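Local coordinates for protein phosphodiesterase (Candida albicans, PDB 6CPU) that belongs to the cyclic nucleotide phosphodiesterase family and holds a zinc and a magnesium ion in a largely helical fold, at residues S384-I387 with N388-R392; L551-T554 with C555-M559. All coordinates share one frame; numbering follows the deposited sequence.

Contact 1: S384-I387 with N388-R392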
loop_
_atom_site.group_PDB
_atom_site.type_symbol
_atom_site.label_atom_id
_atom_site.label_comp_id
_atom_site.label_asym_id
_atom_site.label_seq_id
_atom_site.Cartn_x
_atom_site.Cartn_y
_atom_site.Cartn_z
ATOM N N SER A 384 -5.528 -4.095 11.176
ATOM C CA SER A 384 -4.792 -4.334 12.402
ATOM C C SER A 384 -3.344 -3.881 12.234
ATOM O O SER A 384 -2.794 -3.165 13.086
ATOM C CB SER A 384 -4.885 -5.802 12.797
ATOM O OG SER A 384 -4.310 -5.984 14.082
ATOM N N LEU A 385 -2.726 -4.274 11.129
ATOM C CA LEU A 385 -1.381 -3.785 10.807
ATOM C C LEU A 385 -1.288 -2.282 10.667
ATOM O O LEU A 385 -0.381 -1.663 11.206
ATOM C CB LEU A 385 -0.852 -4.416 9.513
ATOM C CG LEU A 385 0.130 -5.546 9.741
ATOM C CD1 LEU A 385 -0.550 -6.706 10.437
ATOM C CD2 LEU A 385 0.770 -5.986 8.430
ATOM N N PHE A 386 -2.176 -1.680 9.886
ATOM C CA PHE A 386 -2.032 -0.255 9.623
ATOM C C PHE A 386 -2.132 0.564 10.907
ATOM O O PHE A 386 -1.340 1.490 11.133
ATOM C CB PHE A 386 -3.050 0.214 8.599
ATOM C CG PHE A 386 -2.847 1.625 8.144
ATOM C CD1 PHE A 386 -1.608 2.057 7.658
ATOM C CD2 PHE A 386 -3.895 2.518 8.160
ATOM C CE1 PHE A 386 -1.442 3.373 7.221
ATOM C CE2 PHE A 386 -3.733 3.825 7.721
ATOM C CZ PHE A 386 -2.510 4.247 7.244
ATOM N N ILE A 387 -3.072 0.200 11.770
ATOM C CA ILE A 387 -3.223 0.922 13.031
ATOM C C ILE A 387 -2.071 0.607 13.976
ATOM O O ILE A 387 -1.449 1.517 14.511
ATOM C CB ILE A 387 -4.557 0.612 13.749
ATOM C CG1 ILE A 387 -5.767 0.959 12.866
ATOM C CG2 ILE A 387 -4.603 1.332 15.109
ATOM C CD1 ILE A 387 -5.811 2.389 12.356
ATOM N N ASN A 388 -1.770 -0.675 14.180
ATOM C CA ASN A 388 -0.894 -1.064 15.279
ATOM C C ASN A 388 0.584 -1.040 14.938
ATOM O O ASN A 388 1.415 -0.824 15.819
ATOM C CB ASN A 388 -1.280 -2.424 15.803
ATOM C CG ASN A 388 -2.711 -2.455 16.307
ATOM O OD1 ASN A 388 -3.131 -1.581 17.053
ATOM N ND2 ASN A 388 -3.445 -3.456 15.909
ATOM N N LYS A 389 0.915 -1.258 13.665
ATOM C CA LYS A 389 2.307 -1.154 13.240
ATOM C C LYS A 389 2.646 0.257 12.783
ATOM O O LYS A 389 3.648 0.813 13.215
ATOM C CB LYS A 389 2.639 -2.162 12.130
ATOM C CG LYS A 389 4.055 -2.036 11.578
ATOM C CD LYS A 389 4.383 -3.181 10.632
ATOM C CE LYS A 389 5.693 -2.953 9.881
ATOM N NZ LYS A 389 6.857 -2.848 10.789
ATOM N N VAL A 390 1.852 0.816 11.874
ATOM C CA VAL A 390 2.208 2.076 11.236
ATOM C C VAL A 390 1.784 3.303 12.061
ATOM O O VAL A 390 2.643 4.041 12.542
ATOM C CB VAL A 390 1.657 2.162 9.795
ATOM C CG1 VAL A 390 1.997 3.507 9.178
ATOM C CG2 VAL A 390 2.228 1.039 8.954
ATOM N N LEU A 391 0.485 3.512 12.240
ATOM C CA LEU A 391 0.003 4.776 12.823
ATOM C C LEU A 391 0.299 4.904 14.317
ATOM O O LEU A 391 0.605 6.003 14.780
ATOM C CB LEU A 391 -1.491 4.991 12.542
ATOM C CG LEU A 391 -1.914 5.115 11.070
ATOM C CD1 LEU A 391 -3.423 5.195 10.959
ATOM C CD2 LEU A 391 -1.268 6.333 10.404
ATOM N N ARG A 392 0.229 3.800 15.068
ATOM C CA ARG A 392 0.507 3.847 16.519
ATOM C C ARG A 392 1.920 4.354 16.807
ATOM O O ARG A 392 2.150 5.033 17.811
ATOM C CB ARG A 392 0.300 2.466 17.165
ATOM C CG ARG A 392 0.553 2.404 18.675
ATOM C CD ARG A 392 -0.447 3.263 19.438
ATOM N NE ARG A 392 -0.105 3.391 20.856
ATOM C CZ ARG A 392 0.725 4.292 21.387
ATOM N NH1 ARG A 392 1.388 5.176 20.639
ATOM N NH2 ARG A 392 0.912 4.287 22.706
#

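Contact 2: L551-T554 with C555-M559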
loop_
_atom_site.group_PDB
_atom_site.type_symbol
_atom_site.label_atom_id
_atom_site.label_comp_id
_atom_site.label_asym_id
_atom_site.label_seq_id
_atom_site.Cartn_x
_atom_site.Cartn_y
_atom_site.Cartn_z
ATOM N N LEU A 551 -19.921 13.019 -8.641
ATOM C CA LEU A 551 -19.140 11.865 -9.098
ATOM C C LEU A 551 -19.732 11.176 -10.326
ATOM O O LEU A 551 -19.262 10.106 -10.724
ATOM C CB LEU A 551 -18.962 10.861 -7.945
ATOM C CG LEU A 551 -18.613 11.472 -6.577
ATOM C CD1 LEU A 551 -18.373 10.373 -5.550
ATOM C CD2 LEU A 551 -17.405 12.397 -6.654
ATOM N N GLN A 552 -20.736 11.801 -10.956
ATOM C CA GLN A 552 -21.404 11.222 -12.129
ATOM C C GLN A 552 -20.412 10.878 -13.239
ATOM O O GLN A 552 -20.597 9.897 -13.964
ATOM C CB GLN A 552 -22.505 12.179 -12.649
ATOM C CG GLN A 552 -23.248 11.719 -13.901
ATOM C CD GLN A 552 -24.061 10.454 -13.688
ATOM O OE1 GLN A 552 -24.628 10.234 -12.617
ATOM N NE2 GLN A 552 -24.134 9.619 -14.716
ATOM N N TYR A 553 -19.346 11.668 -13.360
ATOM C CA TYR A 553 -18.330 11.423 -14.377
ATOM C C TYR A 553 -17.783 9.990 -14.347
ATOM O O TYR A 553 -17.389 9.457 -15.387
ATOM C CB TYR A 553 -17.196 12.444 -14.260
ATOM C CG TYR A 553 -16.216 12.170 -13.135
ATOM C CD1 TYR A 553 -15.071 11.413 -13.359
ATOM C CD2 TYR A 553 -16.437 12.665 -11.856
ATOM C CE1 TYR A 553 -14.170 11.158 -12.335
ATOM C CE2 TYR A 553 -15.540 12.414 -10.828
ATOM C CZ TYR A 553 -14.405 11.663 -11.077
ATOM O OH TYR A 553 -13.505 11.411 -10.057
ATOM N N THR A 554 -17.764 9.364 -13.162
ATOM C CA THR A 554 -17.321 7.971 -13.045
ATOM C C THR A 554 -18.244 7.039 -13.825
ATOM O O THR A 554 -17.780 6.184 -14.578
ATOM C CB THR A 554 -17.227 7.499 -11.582
ATOM O OG1 THR A 554 -18.472 7.715 -10.906
ATOM C CG2 THR A 554 -16.121 8.249 -10.851
ATOM N N CYS A 555 -19.550 7.217 -13.652
ATOM C CA CYS A 555 -20.531 6.456 -14.435
ATOM C C CYS A 555 -20.363 6.693 -15.944
ATOM O O CYS A 555 -20.490 5.760 -16.743
ATOM C CB CYS A 555 -21.951 6.810 -14.000
ATOM S SG CYS A 555 -22.212 6.742 -12.214
ATOM N N ASP A 556 -20.062 7.935 -16.326
ATOM C CA ASP A 556 -19.853 8.282 -17.738
ATOM C C ASP A 556 -18.696 7.508 -18.349
ATOM O O ASP A 556 -18.811 7.003 -19.470
ATOM C CB ASP A 556 -19.608 9.786 -17.914
ATOM C CG ASP A 556 -20.773 10.640 -17.428
ATOM O OD1 ASP A 556 -21.905 10.119 -17.332
ATOM O OD2 ASP A 556 -20.554 11.835 -17.134
ATOM N N ILE A 557 -17.585 7.397 -17.612
ATOM C CA ILE A 557 -16.404 6.686 -18.115
ATOM C C ILE A 557 -16.602 5.169 -18.100
ATOM O O ILE A 557 -16.140 4.482 -19.010
ATOM C CB ILE A 557 -15.110 7.068 -17.350
ATOM C CG1 ILE A 557 -14.806 8.561 -17.525
ATOM C CG2 ILE A 557 -13.932 6.244 -17.846
ATOM C CD1 ILE A 557 -13.751 9.100 -16.578
ATOM N N ILE A 558 -17.281 4.642 -17.080
ATOM C CA ILE A 558 -17.616 3.211 -17.056
ATOM C C ILE A 558 -18.369 2.812 -18.327
ATOM O O ILE A 558 -18.032 1.816 -18.971
ATOM C CB ILE A 558 -18.466 2.823 -15.829
ATOM C CG1 ILE A 558 -17.636 2.922 -14.548
ATOM C CG2 ILE A 558 -18.989 1.395 -15.972
ATOM C CD1 ILE A 558 -18.475 3.050 -13.294
ATOM N N MET A 559 -19.377 3.599 -18.690
ATOM C CA MET A 559 -20.166 3.317 -19.895
ATOM C C MET A 559 -19.293 3.369 -21.153
ATOM O O MET A 559 -19.297 2.428 -21.946
ATOM C CB MET A 559 -21.349 4.282 -20.017
ATOM C CG MET A 559 -22.382 3.859 -21.056
ATOM S SD MET A 559 -23.284 2.364 -20.598
ATOM C CE MET A 559 -24.540 3.059 -19.522
#

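Contact 1: S384-I387 with N388-R392
Phe386 and Leu391 form the tight side of this turn of helix 377-394. Leu391 CG sits over one face of the Phe386 ring, 4.1 Å from the centroid and 16° off the normal, a CH-pi contact. From the same residue CD1 reaches Phe386 CE2 at 3.5 Å. Val390 approaches the ring obliquely, its CB 3.9 Å from Phe386 CD1, and Ile387 CD1 meets Leu391 CD1 at the same separation. With CG anti to the backbone N (chi1 -172°), the Phe386 ring reaches Val390 and Leu391 although its CB points away from 388-392.

Phe386 and Leu391 are five residues apart, and the backbone bonds follow that step. Asn388 N to Ser384 O and Lys389 N to Leu385 O are still alpha-type, but Leu391 N bonds to Phe386 O (2.9 Å) and Arg392 N to Ile387 O (2.9 Å), the signature of a pi-type turn. At the changeover Val390 N has two weak bonds, to Leu385 O and Phe386 O.

The other side is polar and partly exposed. Asn388 ND2 stays close, 2.9 Å from Ser384 O and 3.2 Å from Ser384 OG; the looseness lies at Arg392, whose end leads away to a weak, long ion pair with Glu177. On the buried side Phe386 also touches Val351, which follows the zinc ligand Asp350. The i to i+5 bonding thus goes with Leu391 lying over the Phe386 ring, with polar groups along the partly exposed side.

Contact 2: L551-T554 with C555-M559
Gln552 and Asp556 meet nearly perpendicular to one another on helix 552-569, with 53° between the plane of the amide and that of the carboxylate. The Gln552 chain bends at chi2 (65°), which brings NE2 onward along the helix to give Asp556 OD1 a weak but fairly straight hydrogen bond of 3.5 Å. The same NE2 lies 3.6 Å from Cys555 CB.

Tyr553 and Ile557, by contrast, extend alongside each other in a common direction. Ile557 CD1 comes to the edge of the tyrosine ring, close to the ring plane, 4.2 Å from Tyr553 CD1. Thr554 CG2 rests over one face of that ring at a height of 3.8 Å, displaced from its middle. Beyond the turn, Trp218 meets the ring edge-to-face and Arg292 adds a cation-pi contact.

Thr554 is turned by chi1 (55°) so that OG1 donates to Leu551 O at a short 2.5 Å, where Thr554 N also donates at 3.0 Å; two bonds from one residue thus hold the Leu551 carbonyl. Ile558 N in turn donates to Thr554 O, continuing the regular helical bonding.

Chemically, the turn divides into an aromatic and aliphatic side, built round the Tyr553 ring, and a lightly tied polar side, where the Asp556 carboxylate has the weak bond from Gln552 and a weak, long ion pair with Lys307.

How the contacts relate
The two contacts come in series along the chain, contact 1 on helix 377-394 and contact 2 on helix 552-569, and both belong to the cyclic nucleotide phosphodiesterase part of the protein. They do not touch: their centres lie about 34 Å apart and their nearest atoms about 21 Å. Contact 1 is the more central, about 13 Å from the centre of the chain against about 25 Å for contact 2. Its neighbours include helices 165-173, 253-264 and 411-421, whereas contact 2 packs on helices 525-547 and 276-292, the latter bearing the zinc ligand His278. The fold therefore fixes an inner helix and its last helix through different neighbours among the helices named.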